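Long-range contacts in poly-beta-1,6-N-acetyl-D-glucosamine N-deacetylase (Aggregatibacter actinomycetemcomitans, PDB 4U10), which probably removes N-acetyl groups from poly-beta-1,6-N-acetyl-D-glucosamine by metal-dependent hydrolysis, this chain being the deacetylase part of a longer protein: residues A8-V13 with R247-T252; L34-N39 with T254-I259; Y46-W51 with V69-D74; M206-G211 with H229-Q234. One frame throughout, in Å; residues are numbered along the deposited sequence.

Interaction 1 (A8-V13 with R247-T252); sequences AYHSVV and RLLIDT. With ZN (zinc ion), chain D.
At one of the zinc sites of the deacetylase domain, strand 3-13 pairs in parallel with the short strand 248-249, Ala8 facing Leu249. Ala8 bonds both ways: its N gives a hydrogen bond to Leu248 O at 2.8 Å, and its O takes one from Ile250 N at 3.0 Å. The methyl of Ala8 sits over the centre of one face of the Arg247 guanidinium, CB to CZ 3.4 Å. Arg247 NE is hydrogen-bonded to Ala231 O, and NH1 makes a salt bridge with OD1 of Asp74, which shares the zinc with His10. The layout is consistent with the NodB-type deacetylase fold, in which strand ends carry the metal ligands; here His10 follows strand residues 8-9. His10 NE2 binds the zinc, while ND1 donates to a water that in turn donates to Ala8 O and Ile250 O; this in-plane water probably fixes the ring's rotation. Leu249 CD1 comes up at the ring edge, 3.5 Å from His10 CE1. Ile250 CG1, set beside its own backbone N (chi1 -55°), lies over the face of the Tyr9 ring, 3.7 Å from its centroid and 12° off the normal. Ile250 CG2, opposite the backbone N, is 3.5 Å from Tyr9 CE1.

Interaction 2 (L34-N39 with T254-I259); sequences LISHFN and TGFSTI
Ser36 and His37 are the two residues of helix 31-42 that meet the start of helix 256-263. Ser36 comes first, and both its backbone O and its side chain meet the Phe256 ring: Ser36 O lies 3.4 Å from Phe256 CE1, approaching the ring obliquely. Its hydroxyl stands close by, OG to CE1 of Phe256 3.7 Å, but the polar partner of that OG is Leu33 O, one turn back in the same helix. The Phe256 ring also stacks on Trp40 of the same helix.

His37, the next residue, carries the contact. CG lies beside the backbone N (chi1 -67°), which carries the imidazole out from the helix toward the turn that leads into helix 256-263. Both ring nitrogens are engaged. NE2 donates to Thr254 O at 2.9 Å, a fairly straight bond (161° at the hydrogen) with the oxygen in the imidazole plane, although the donor stands 38° out of the plane of the carbonyl. ND1 is hydrogen-bonded to the hydroxyl of Tyr9, and two bonds at the rim hold the ring against rotation. Over one face sits Ile259 CD1, centred 3.4 Å from the ring centroid in a CH-pi contact; its closest ring atom is His37 CD2, at 3.3 Å. Gly255, next in sequence after Thr254, is the N-cap residue of helix 256-263. The arrangement is helix-to-helix packing on the flank of the deacetylase domain, in which a buried histidine bridges strand 3-13 and the turn leading into the C-terminal helix of the modelled chain.

Interaction 3 (Y46-W51 with V69-D74); sequences YNVVSW and VVLSFD. With ZN (zinc ion), chain D.
Val48 and Val69 face each other in a parallel bridge between the two strands of a beta-alpha-beta unit: strand 47-48, helix 51-58, then strand 68-75. Two backbone bonds flank Val69, its N giving to Asn47 O and its O taking from Val49 N, each 2.9 Å; Val48 CA adds a CH contact to the same Val69 O, 3.2 Å away. The Val48 side chain can be traced outward: its CB lies 4.0 Å from Val69 O, and CG1, placed opposite the backbone N (chi1 179°), reaches onward to Leu71 CG at 3.9 Å, the two side chains meeting at about a right angle. Leu41 of helix 31-42 packs against both. Tyr46 puts its CD1 3.8 Å from Val69 CG2, with the methyl oblique to the ring. On the other side of the strand, Val49 CG2 and Val70 CG2 pack at 4.0 Å. Farther along, strand 68-75 brings Asp74 to the metal site, where OD2 binds zinc. Where the two backbones part beyond the bridge, a water links them, donating to Val49 O at 2.9 Å and accepting from Leu71 N at 2.8 Å.

Interaction 4 (M206-G211 with H229-Q234); sequences MVWPYG and HFALGQ
Trp208 and His229 meet rim to rim where strands 205-207 and 228-230 run side by side, the parallel pair of a beta-alpha-beta unit whose crossover is helix 215-222. Their planes stand at 57°, neither ring over the other's face. Trp208 NE1 comes within 3.0 Å of His229 ND1, which lies in the indole plane. His229 has CG wedged between its backbone N and carbonyl carbon (chi1 61°), and this brings the imidazole round to the edge of the indole; its CB also lies 3.5 Å from Trp208 NE1. One face of the indole is covered within its own segment by CG of Met206, a selenomethionine here, and the ring also stacks with Phe213.

The opposite face of the strand pair carries Val207 and Phe230. They pack obliquely, Val207 CG2 to Phe230 CD2 3.8 Å, and Phe230 sets its ring edge-to-face with Trp51. Between the strands the backbones are tied by Phe230 N to Met206 O and by the almost straight Trp208 N to Phe230 O (177°). Phe230 O has a second donor, a water that also gives a hydrogen bond to Trp208 O and so spans the strands as they diverge.

Beyond the strands, Gly211, with positive phi, lays its CA against the Leu232 side chain, 3.7 Å from Leu232 CG and close to CD1 as well. Gln234 folds back over this turn, bent at chi2, and its NE2 reaches Gly211 O at 2.9 Å in a weak hydrogen bond.

In the fold
From the N terminus, strand 3-13 supplies the first half of interaction 1, whose loop closes only when the chain returns at 247-252. Helix 31-42 opens interaction 2 inside that span, but its partner 254-259 comes later, so interactions 1 and 2 cross; Ile250 packs on His37 between them. Interactions 3 and 4 are short beta-alpha-beta closures that follow in series, and both fall within the spans of interactions 1 and 2. Interactions 1 and 3 share the large mixed sheet and one zinc. Arg247 joins interaction 1 to interaction 4, packing on Phe230, and thus ties the three-stranded sheet to the large one; Ser72 against Phe230 links 3 with 4.

Interaction 1 (A8-V13 with R247-T252)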
loop_
_atom_site.group_PDB
_atom_site.type_symbol
_atom_site.label_atom_id
_atom_site.label_comp_id
_atom_site.label_asym_id
_atom_site.label_seq_id
_atom_site.Cartn_x
_atom_site.Cartn_y
_atom_site.Cartn_z
ATOM N N ALA A 8 7.811 -0.794 2.892
ATOM C CA ALA A 8 6.861 -0.577 1.768
ATOM C C ALA A 8 7.438 -1.022 0.428
ATOM O O ALA A 8 8.352 -0.372 -0.113
ATOM C CB ALA A 8 6.461 0.910 1.699
ATOM N N TYR A 9 6.849 -2.046 -0.169
ATOM C CA TYR A 9 7.263 -2.605 -1.435
ATOM C C TYR A 9 6.196 -2.316 -2.487
ATOM O O TYR A 9 5.096 -1.980 -2.133
ATOM C CB TYR A 9 7.383 -4.134 -1.372
ATOM C CG TYR A 9 8.576 -4.642 -0.552
ATOM C CD1 TYR A 9 9.822 -4.853 -1.136
ATOM C CD2 TYR A 9 8.418 -4.964 0.795
ATOM C CE1 TYR A 9 10.898 -5.297 -0.349
ATOM C CE2 TYR A 9 9.480 -5.454 1.571
ATOM C CZ TYR A 9 10.687 -5.606 1.031
ATOM O OH TYR A 9 11.733 -6.059 1.852
ATOM N N HIS A 10 6.546 -2.422 -3.767
ATOM C CA HIS A 10 5.576 -2.298 -4.865
ATOM C C HIS A 10 5.656 -3.575 -5.684
ATOM O O HIS A 10 5.327 -4.680 -5.156
ATOM C CB HIS A 10 5.852 -1.001 -5.645
ATOM C CG HIS A 10 5.563 0.207 -4.826
ATOM N ND1 HIS A 10 6.432 0.666 -3.861
ATOM C CD2 HIS A 10 4.458 0.967 -4.730
ATOM C CE1 HIS A 10 5.898 1.687 -3.229
ATOM N NE2 HIS A 10 4.700 1.901 -3.745
ATOM N N SER A 11 6.090 -3.482 -6.927
ATOM C CA SER A 11 6.201 -4.695 -7.712
ATOM C C SER A 11 7.530 -5.393 -7.455
ATOM O O SER A 11 8.557 -4.736 -7.154
ATOM C CB SER A 11 6.014 -4.428 -9.182
ATOM O OG SER A 11 5.681 -5.598 -9.793
ATOM N N VAL A 12 7.481 -6.717 -7.624
ATOM C CA VAL A 12 8.597 -7.659 -7.461
ATOM C C VAL A 12 8.529 -8.659 -8.637
ATOM O O VAL A 12 7.514 -9.274 -8.890
ATOM C CB VAL A 12 8.615 -8.407 -6.118
ATOM C CG1 VAL A 12 9.864 -9.299 -6.014
ATOM C CG2 VAL A 12 8.643 -7.449 -4.937
ATOM N N VAL A 13 9.614 -8.746 -9.401
ATOM C CA VAL A 13 9.663 -9.533 -10.608
ATOM C C VAL A 13 10.845 -10.525 -10.480
ATOM O O VAL A 13 11.833 -10.258 -9.751
ATOM C CB VAL A 13 9.811 -8.644 -11.871
ATOM C CG1 VAL A 13 8.582 -7.816 -12.068
ATOM C CG2 VAL A 13 11.023 -7.748 -11.810
ATOM N N ARG A 247 6.698 4.168 7.009
ATOM C CA ARG A 247 7.235 3.044 6.317
ATOM C C ARG A 247 8.540 3.415 5.634
ATOM O O ARG A 247 8.761 4.583 5.229
ATOM C CB ARG A 247 6.204 2.541 5.272
ATOM C CG ARG A 247 4.797 2.190 5.798
ATOM C CD ARG A 247 4.013 1.451 4.707
ATOM N NE ARG A 247 3.764 2.348 3.549
ATOM C CZ ARG A 247 3.303 1.962 2.361
ATOM N NH1 ARG A 247 3.046 0.686 2.111
ATOM N NH2 ARG A 247 3.134 2.844 1.376
ATOM N N LEU A 248 9.401 2.419 5.447
ATOM C CA LEU A 248 10.546 2.592 4.591
ATOM C C LEU A 248 10.197 2.255 3.139
ATOM O O LEU A 248 9.803 1.134 2.845
ATOM C CB LEU A 248 11.687 1.683 5.090
ATOM C CG LEU A 248 12.953 1.744 4.243
ATOM C CD1 LEU A 248 13.529 3.154 4.243
ATOM C CD2 LEU A 248 13.892 0.716 4.815
ATOM N N LEU A 249 10.358 3.198 2.221
ATOM C CA LEU A 249 10.163 2.895 0.793
ATOM C C LEU A 249 11.300 2.094 0.220
ATOM O O LEU A 249 12.430 2.578 0.184
ATOM C CB LEU A 249 10.035 4.202 -0.015
ATOM C CG LEU A 249 9.863 4.108 -1.532
ATOM C CD1 LEU A 249 8.599 3.353 -1.839
ATOM C CD2 LEU A 249 9.838 5.472 -2.209
ATOM N N ILE A 250 11.024 0.876 -0.241
ATOM C CA ILE A 250 12.040 0.013 -0.748
ATOM C C ILE A 250 12.365 0.356 -2.214
ATOM O O ILE A 250 11.488 0.581 -3.028
ATOM C CB ILE A 250 11.604 -1.467 -0.636
ATOM C CG1 ILE A 250 11.216 -1.853 0.817
ATOM C CG2 ILE A 250 12.698 -2.364 -1.158
ATOM C CD1 ILE A 250 12.392 -1.900 1.799
ATOM N N ASP A 251 13.636 0.356 -2.573
ATOM C CA ASP A 251 13.992 0.412 -4.006
ATOM C C ASP A 251 15.164 -0.529 -4.277
ATOM O O ASP A 251 15.697 -1.194 -3.330
ATOM C CB ASP A 251 14.312 1.854 -4.447
ATOM C CG ASP A 251 15.369 2.543 -3.563
ATOM O OD1 ASP A 251 16.490 2.023 -3.362
ATOM O OD2 ASP A 251 15.090 3.666 -3.116
ATOM N N THR A 252 15.576 -0.602 -5.543
ATOM C CA THR A 252 16.686 -1.495 -5.922
ATOM C C THR A 252 17.993 -1.183 -5.241
ATOM O O THR A 252 18.863 -2.021 -5.320
ATOM C CB THR A 252 17.006 -1.440 -7.391
ATOM O OG1 THR A 252 17.231 -0.090 -7.697
ATOM C CG2 THR A 252 15.897 -1.972 -8.228
HETATM ZN ZN ZN D . 3.146 3.015 -2.751
HETATM O O HOH W 1 8.729 0.049 -2.821
HETATM O O HOH W 2 1.891 3.925 -4.017
#

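Interaction 2 (L34-N39 with T254-I259)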
loop_
_atom_site.group_PDB
_atom_site.type_symbol
_atom_site.label_atom_id
_atom_site.label_comp_id
_atom_site.label_asym_id
_atom_site.label_seq_id
_atom_site.Cartn_x
_atom_site.Cartn_y
_atom_site.Cartn_z
ATOM N N LEU A 34 14.260 -9.275 -2.791
ATOM C CA LEU A 34 13.173 -9.439 -1.816
ATOM C C LEU A 34 13.576 -10.586 -0.844
ATOM O O LEU A 34 13.525 -10.448 0.399
ATOM C CB LEU A 34 11.848 -9.801 -2.519
ATOM C CG LEU A 34 10.662 -10.114 -1.588
ATOM C CD1 LEU A 34 10.267 -8.848 -0.819
ATOM C CD2 LEU A 34 9.405 -10.734 -2.220
ATOM N N ILE A 35 13.985 -11.696 -1.412
ATOM C CA ILE A 35 14.455 -12.901 -0.587
ATOM C C ILE A 35 15.586 -12.527 0.331
ATOM O O ILE A 35 15.669 -12.976 1.502
ATOM C CB ILE A 35 14.785 -14.076 -1.531
ATOM C CG1 ILE A 35 13.468 -14.602 -2.110
ATOM C CG2 ILE A 35 15.602 -15.197 -0.844
ATOM C CD1 ILE A 35 13.575 -15.552 -3.317
ATOM N N SER A 36 16.437 -11.608 -0.153
ATOM C CA SER A 36 17.594 -11.192 0.612
ATOM C C SER A 36 17.174 -10.389 1.817
ATOM O O SER A 36 17.749 -10.524 2.938
ATOM C CB SER A 36 18.632 -10.438 -0.265
ATOM O OG SER A 36 18.360 -9.075 -0.360
ATOM N N HIS A 37 16.176 -9.534 1.610
ATOM C CA HIS A 37 15.601 -8.830 2.701
ATOM C C HIS A 37 14.932 -9.829 3.698
ATOM O O HIS A 37 15.087 -9.677 4.880
ATOM C CB HIS A 37 14.562 -7.821 2.225
ATOM C CG HIS A 37 15.129 -6.700 1.441
ATOM N ND1 HIS A 37 14.338 -5.813 0.760
ATOM C CD2 HIS A 37 16.402 -6.340 1.180
ATOM C CE1 HIS A 37 15.091 -4.913 0.161
ATOM N NE2 HIS A 37 16.351 -5.213 0.393
ATOM N N PHE A 38 14.164 -10.776 3.189
ATOM C CA PHE A 38 13.406 -11.756 4.029
ATOM C C PHE A 38 14.331 -12.606 4.849
ATOM O O PHE A 38 14.066 -12.889 6.013
ATOM C CB PHE A 38 12.560 -12.671 3.152
ATOM C CG PHE A 38 11.295 -12.036 2.671
ATOM C CD1 PHE A 38 11.091 -10.666 2.793
ATOM C CD2 PHE A 38 10.343 -12.797 2.043
ATOM C CE1 PHE A 38 9.914 -10.074 2.319
ATOM C CE2 PHE A 38 9.187 -12.211 1.573
ATOM C CZ PHE A 38 8.960 -10.856 1.732
ATOM N N ASN A 39 15.427 -13.007 4.218
ATOM C CA ASN A 39 16.559 -13.635 4.939
ATOM C C ASN A 39 17.291 -12.761 5.951
ATOM O O ASN A 39 17.636 -13.232 7.014
ATOM C CB ASN A 39 17.581 -14.123 3.927
ATOM C CG ASN A 39 17.101 -15.315 3.183
ATOM O OD1 ASN A 39 16.192 -16.022 3.637
ATOM N ND2 ASN A 39 17.702 -15.568 2.012
ATOM N N THR A 254 18.114 -0.507 -1.940
ATOM C CA THR A 254 17.932 -0.800 -0.549
ATOM C C THR A 254 18.716 -2.091 -0.200
ATOM O O THR A 254 18.289 -3.204 -0.491
ATOM C CB THR A 254 16.446 -0.935 -0.144
ATOM O OG1 THR A 254 15.706 0.191 -0.615
ATOM C CG2 THR A 254 16.343 -1.023 1.417
ATOM N N GLY A 255 19.878 -1.891 0.416
ATOM C CA GLY A 255 20.700 -2.985 0.920
ATOM C C GLY A 255 20.499 -3.170 2.399
ATOM O O GLY A 255 19.665 -2.498 3.022
ATOM N N PHE A 256 21.252 -4.095 2.973
ATOM C CA PHE A 256 21.094 -4.395 4.406
ATOM C C PHE A 256 21.358 -3.166 5.329
ATOM O O PHE A 256 20.648 -2.926 6.349
ATOM C CB PHE A 256 22.009 -5.551 4.780
ATOM C CG PHE A 256 21.735 -6.818 4.015
ATOM C CD1 PHE A 256 20.494 -7.042 3.397
ATOM C CD2 PHE A 256 22.690 -7.822 3.960
ATOM C CE1 PHE A 256 20.250 -8.199 2.712
ATOM C CE2 PHE A 256 22.426 -9.007 3.289
ATOM C CZ PHE A 256 21.206 -9.193 2.661
ATOM N N SER A 257 22.343 -2.353 4.992
ATOM C CA SER A 257 22.683 -1.267 5.935
ATOM C C SER A 257 21.533 -0.247 5.996
ATOM O O SER A 257 21.176 0.266 7.081
ATOM C CB SER A 257 23.981 -0.608 5.550
ATOM O OG SER A 257 23.836 0.006 4.300
ATOM N N THR A 258 20.934 0.013 4.832
ATOM C CA THR A 258 19.721 0.831 4.737
ATOM C C THR A 258 18.598 0.271 5.648
ATOM O O THR A 258 18.022 0.985 6.475
ATOM C CB THR A 258 19.207 0.885 3.282
ATOM O OG1 THR A 258 20.302 0.996 2.368
ATOM C CG2 THR A 258 18.283 2.052 3.061
ATOM N N ILE A 259 18.291 -1.010 5.503
ATOM C CA ILE A 259 17.206 -1.613 6.285
ATOM C C ILE A 259 17.548 -1.583 7.759
ATOM O O ILE A 259 16.692 -1.289 8.588
ATOM C CB ILE A 259 16.878 -3.056 5.824
ATOM C CG1 ILE A 259 16.200 -3.008 4.457
ATOM C CG2 ILE A 259 15.951 -3.783 6.800
ATOM C CD1 ILE A 259 16.042 -4.360 3.809
#

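Interaction 3 (Y46-W51 with V69-D74)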
loop_
_atom_site.group_PDB
_atom_site.type_symbol
_atom_site.label_atom_id
_atom_site.label_comp_id
_atom_site.label_asym_id
_atom_site.label_seq_id
_atom_site.Cartn_x
_atom_site.Cartn_y
_atom_site.Cartn_z
ATOM N N TYR A 46 14.672 -9.898 13.582
ATOM C CA TYR A 46 13.447 -9.169 13.278
ATOM C C TYR A 46 12.380 -10.195 13.044
ATOM O O TYR A 46 12.590 -11.174 12.304
ATOM C CB TYR A 46 13.637 -8.229 12.059
ATOM C CG TYR A 46 14.569 -7.099 12.400
ATOM C CD1 TYR A 46 14.147 -6.049 13.188
ATOM C CD2 TYR A 46 15.921 -7.125 11.999
ATOM C CE1 TYR A 46 15.008 -5.005 13.536
ATOM C CE2 TYR A 46 16.809 -6.106 12.358
ATOM C CZ TYR A 46 16.353 -5.048 13.120
ATOM O OH TYR A 46 17.216 -4.022 13.468
ATOM N N ASN A 47 11.239 -9.982 13.702
ATOM C CA ASN A 47 10.101 -10.866 13.648
ATOM C C ASN A 47 9.029 -10.168 12.816
ATOM O O ASN A 47 8.487 -9.156 13.239
ATOM C CB ASN A 47 9.603 -11.087 15.067
ATOM C CG ASN A 47 10.610 -11.898 15.899
ATOM O OD1 ASN A 47 11.171 -11.451 16.922
ATOM N ND2 ASN A 47 10.830 -13.043 15.464
ATOM N N VAL A 48 8.716 -10.740 11.668
ATOM C CA VAL A 48 7.563 -10.345 10.835
ATOM C C VAL A 48 6.247 -10.721 11.464
ATOM O O VAL A 48 5.932 -11.885 11.697
ATOM C CB VAL A 48 7.689 -10.860 9.391
ATOM C CG1 VAL A 48 6.472 -10.461 8.547
ATOM C CG2 VAL A 48 8.955 -10.284 8.780
ATOM N N VAL A 49 5.463 -9.716 11.749
ATOM C CA VAL A 49 4.173 -9.919 12.370
ATOM C C VAL A 49 3.066 -9.453 11.418
ATOM O O VAL A 49 3.283 -8.646 10.533
ATOM C CB VAL A 49 4.068 -9.128 13.682
ATOM C CG1 VAL A 49 5.198 -9.566 14.637
ATOM C CG2 VAL A 49 4.086 -7.641 13.383
ATOM N N SER A 50 1.870 -9.976 11.606
ATOM C CA SER A 50 0.737 -9.591 10.790
ATOM C C SER A 50 0.096 -8.348 11.385
ATOM O O SER A 50 0.307 -8.003 12.572
ATOM C CB SER A 50 -0.291 -10.720 10.811
ATOM O OG SER A 50 -0.816 -10.910 12.133
ATOM N N TRP A 51 -0.702 -7.663 10.564
ATOM C CA TRP A 51 -1.434 -6.540 11.038
ATOM C C TRP A 51 -2.335 -6.951 12.195
ATOM O O TRP A 51 -2.501 -6.191 13.161
ATOM C CB TRP A 51 -2.201 -5.843 9.903
ATOM C CG TRP A 51 -2.775 -4.566 10.340
ATOM C CD1 TRP A 51 -4.075 -4.312 10.452
ATOM C CD2 TRP A 51 -2.084 -3.372 10.789
ATOM N NE1 TRP A 51 -4.268 -3.057 10.937
ATOM C CE2 TRP A 51 -3.063 -2.447 11.133
ATOM C CE3 TRP A 51 -0.740 -2.992 10.900
ATOM C CZ2 TRP A 51 -2.762 -1.162 11.600
ATOM C CZ3 TRP A 51 -0.452 -1.766 11.387
ATOM C CH2 TRP A 51 -1.467 -0.849 11.734
ATOM N N VAL A 69 8.165 -6.322 12.770
ATOM C CA VAL A 69 8.223 -5.663 11.490
ATOM C C VAL A 69 6.994 -6.110 10.700
ATOM O O VAL A 69 6.614 -7.277 10.739
ATOM C CB VAL A 69 9.466 -6.120 10.717
ATOM C CG1 VAL A 69 9.446 -5.577 9.299
ATOM C CG2 VAL A 69 10.724 -5.713 11.475
ATOM N N VAL A 70 6.378 -5.170 9.989
ATOM C CA VAL A 70 5.246 -5.434 9.105
ATOM C C VAL A 70 5.741 -5.247 7.651
ATOM O O VAL A 70 6.450 -4.271 7.316
ATOM C CB VAL A 70 4.053 -4.495 9.364
ATOM C CG1 VAL A 70 2.856 -4.774 8.396
ATOM C CG2 VAL A 70 3.535 -4.655 10.774
ATOM N N LEU A 71 5.315 -6.137 6.771
ATOM C CA LEU A 71 5.646 -6.041 5.347
ATOM C C LEU A 71 4.421 -5.531 4.608
ATOM O O LEU A 71 3.373 -6.021 4.866
ATOM C CB LEU A 71 5.962 -7.433 4.784
ATOM C CG LEU A 71 7.121 -8.200 5.396
ATOM C CD1 LEU A 71 7.270 -9.590 4.770
ATOM C CD2 LEU A 71 8.414 -7.431 5.295
ATOM N N SER A 72 4.581 -4.602 3.643
ATOM C CA SER A 72 3.467 -4.010 2.910
ATOM C C SER A 72 3.755 -3.885 1.402
ATOM O O SER A 72 4.900 -3.597 1.017
ATOM C CB SER A 72 3.063 -2.664 3.510
ATOM O OG SER A 72 4.084 -1.672 3.440
ATOM N N PHE A 73 2.730 -4.178 0.574
ATOM C CA PHE A 73 2.889 -4.204 -0.865
ATOM C C PHE A 73 1.774 -3.387 -1.463
ATOM O O PHE A 73 0.595 -3.554 -1.098
ATOM C CB PHE A 73 2.867 -5.613 -1.434
ATOM C CG PHE A 73 3.960 -6.483 -0.901
ATOM C CD1 PHE A 73 3.809 -7.162 0.319
ATOM C CD2 PHE A 73 5.140 -6.664 -1.618
ATOM C CE1 PHE A 73 4.864 -7.927 0.819
ATOM C CE2 PHE A 73 6.158 -7.430 -1.123
ATOM C CZ PHE A 73 6.031 -8.049 0.108
ATOM N N ASP A 74 2.172 -2.389 -2.244
ATOM C CA ASP A 74 1.232 -1.417 -2.816
ATOM C C ASP A 74 0.942 -1.637 -4.307
ATOM O O ASP A 74 1.860 -1.918 -5.082
ATOM C CB ASP A 74 1.746 0.017 -2.741
ATOM C CG ASP A 74 1.905 0.572 -1.332
ATOM O OD1 ASP A 74 1.535 -0.071 -0.328
ATOM O OD2 ASP A 74 2.366 1.760 -1.270
HETATM ZN ZN ZN D . 3.146 3.015 -2.751
HETATM O O HOH W 3 3.588 -8.198 7.673
HETATM O O HOH W 2 1.891 3.925 -4.017
#

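Interaction 4 (M206-G211 with H229-Q234)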
loop_
_atom_site.group_PDB
_atom_site.type_symbol
_atom_site.label_atom_id
_atom_site.label_comp_id
_atom_site.label_asym_id
_atom_site.label_seq_id
_atom_site.Cartn_x
_atom_site.Cartn_y
_atom_site.Cartn_z
HETATM N N MSE A 206 -5.776 2.664 5.472
HETATM C CA MSE A 206 -5.579 3.412 4.199
HETATM C C MSE A 206 -4.125 3.521 3.939
HETATM O O MSE A 206 -3.348 4.051 4.775
HETATM C CB MSE A 206 -6.336 4.722 4.238
HETATM C CG MSE A 206 -5.887 5.744 3.167
HETATM SE SE MSE A 206 -6.412 5.009 1.417
HETATM C CE MSE A 206 -8.256 5.471 1.464
ATOM N N VAL A 207 -3.699 3.089 2.747
ATOM C CA VAL A 207 -2.349 3.356 2.341
ATOM C C VAL A 207 -2.319 4.456 1.313
ATOM O O VAL A 207 -2.933 4.339 0.240
ATOM C CB VAL A 207 -1.662 2.078 1.788
ATOM C CG1 VAL A 207 -0.206 2.379 1.465
ATOM C CG2 VAL A 207 -1.773 0.896 2.770
ATOM N N TRP A 208 -1.525 5.500 1.564
ATOM C CA TRP A 208 -1.607 6.706 0.703
ATOM C C TRP A 208 -0.819 6.463 -0.551
ATOM O O TRP A 208 0.352 6.006 -0.463
ATOM C CB TRP A 208 -1.002 7.904 1.435
ATOM C CG TRP A 208 -1.668 8.199 2.746
ATOM C CD1 TRP A 208 -1.076 8.224 3.968
ATOM C CD2 TRP A 208 -3.047 8.554 2.953
ATOM N NE1 TRP A 208 -2.010 8.535 4.915
ATOM C CE2 TRP A 208 -3.223 8.732 4.326
ATOM C CE3 TRP A 208 -4.166 8.690 2.110
ATOM C CZ2 TRP A 208 -4.450 9.048 4.874
ATOM C CZ3 TRP A 208 -5.342 9.000 2.651
ATOM C CH2 TRP A 208 -5.493 9.184 4.022
ATOM N N PRO A 209 -1.416 6.743 -1.735
ATOM C CA PRO A 209 -0.612 6.775 -2.964
ATOM C C PRO A 209 0.577 7.701 -2.821
ATOM O O PRO A 209 0.419 8.854 -2.376
ATOM C CB PRO A 209 -1.623 7.380 -3.990
ATOM C CG PRO A 209 -2.909 6.740 -3.561
ATOM C CD PRO A 209 -2.830 7.015 -2.061
ATOM N N TYR A 210 1.756 7.204 -3.207
ATOM C CA TYR A 210 3.001 7.972 -3.238
ATOM C C TYR A 210 3.378 8.454 -1.856
ATOM O O TYR A 210 4.177 9.347 -1.727
ATOM C CB TYR A 210 2.824 9.191 -4.182
ATOM C CG TYR A 210 2.031 8.933 -5.506
ATOM C CD1 TYR A 210 2.496 8.107 -6.476
ATOM C CD2 TYR A 210 0.814 9.568 -5.746
ATOM C CE1 TYR A 210 1.774 7.873 -7.642
ATOM C CE2 TYR A 210 0.096 9.377 -6.919
ATOM C CZ TYR A 210 0.590 8.527 -7.871
ATOM O OH TYR A 210 -0.132 8.341 -9.048
ATOM N N GLY A 211 2.789 7.929 -0.785
ATOM C CA GLY A 211 3.196 8.398 0.546
ATOM C C GLY A 211 2.537 9.724 0.962
ATOM O O GLY A 211 2.803 10.206 2.039
ATOM N N HIS A 229 -3.383 4.715 9.015
ATOM C CA HIS A 229 -2.943 5.069 7.677
ATOM C C HIS A 229 -1.445 4.880 7.505
ATOM O O HIS A 229 -0.630 5.234 8.373
ATOM C CB HIS A 229 -3.481 6.476 7.301
ATOM C CG HIS A 229 -3.023 7.579 8.191
ATOM N ND1 HIS A 229 -1.914 8.344 7.918
ATOM C CD2 HIS A 229 -3.552 8.078 9.332
ATOM C CE1 HIS A 229 -1.770 9.268 8.848
ATOM N NE2 HIS A 229 -2.732 9.103 9.735
ATOM N N PHE A 230 -1.053 4.353 6.357
ATOM C CA PHE A 230 0.352 4.082 6.052
ATOM C C PHE A 230 0.917 5.187 5.139
ATOM O O PHE A 230 0.519 5.302 3.972
ATOM C CB PHE A 230 0.477 2.746 5.310
ATOM C CG PHE A 230 0.361 1.478 6.175
ATOM C CD1 PHE A 230 -0.134 1.469 7.463
ATOM C CD2 PHE A 230 0.712 0.233 5.599
ATOM C CE1 PHE A 230 -0.251 0.231 8.172
ATOM C CE2 PHE A 230 0.633 -0.931 6.304
ATOM C CZ PHE A 230 0.160 -0.919 7.574
ATOM N N ALA A 231 1.919 5.916 5.644
ATOM C CA ALA A 231 2.691 6.901 4.851
ATOM C C ALA A 231 4.068 6.316 4.434
ATOM O O ALA A 231 4.226 5.102 4.341
ATOM C CB ALA A 231 2.805 8.215 5.654
ATOM N N LEU A 232 5.061 7.135 4.102
ATOM C CA LEU A 232 6.385 6.611 3.872
ATOM C C LEU A 232 7.273 7.083 5.033
ATOM O O LEU A 232 6.841 7.041 6.207
ATOM C CB LEU A 232 6.893 6.999 2.481
ATOM C CG LEU A 232 6.171 6.295 1.328
ATOM C CD1 LEU A 232 6.668 6.778 -0.036
ATOM C CD2 LEU A 232 6.438 4.817 1.480
ATOM N N GLY A 233 8.479 7.549 4.703
ATOM C CA GLY A 233 9.564 7.768 5.671
ATOM C C GLY A 233 9.515 9.069 6.465
ATOM O O GLY A 233 10.481 9.425 7.120
ATOM N N GLN A 234 8.385 9.751 6.416
ATOM C CA GLN A 234 8.126 10.934 7.228
ATOM C C GLN A 234 7.889 10.653 8.747
ATOM O O GLN A 234 7.546 11.571 9.536
ATOM C CB GLN A 234 6.952 11.714 6.587
ATOM C CG GLN A 234 5.690 10.935 6.154
ATOM C CD GLN A 234 5.620 10.621 4.654
ATOM O OE1 GLN A 234 6.347 9.762 4.172
ATOM N NE2 GLN A 234 4.733 11.304 3.923
HETATM O O HOH W 4 1.942 5.600 1.650
#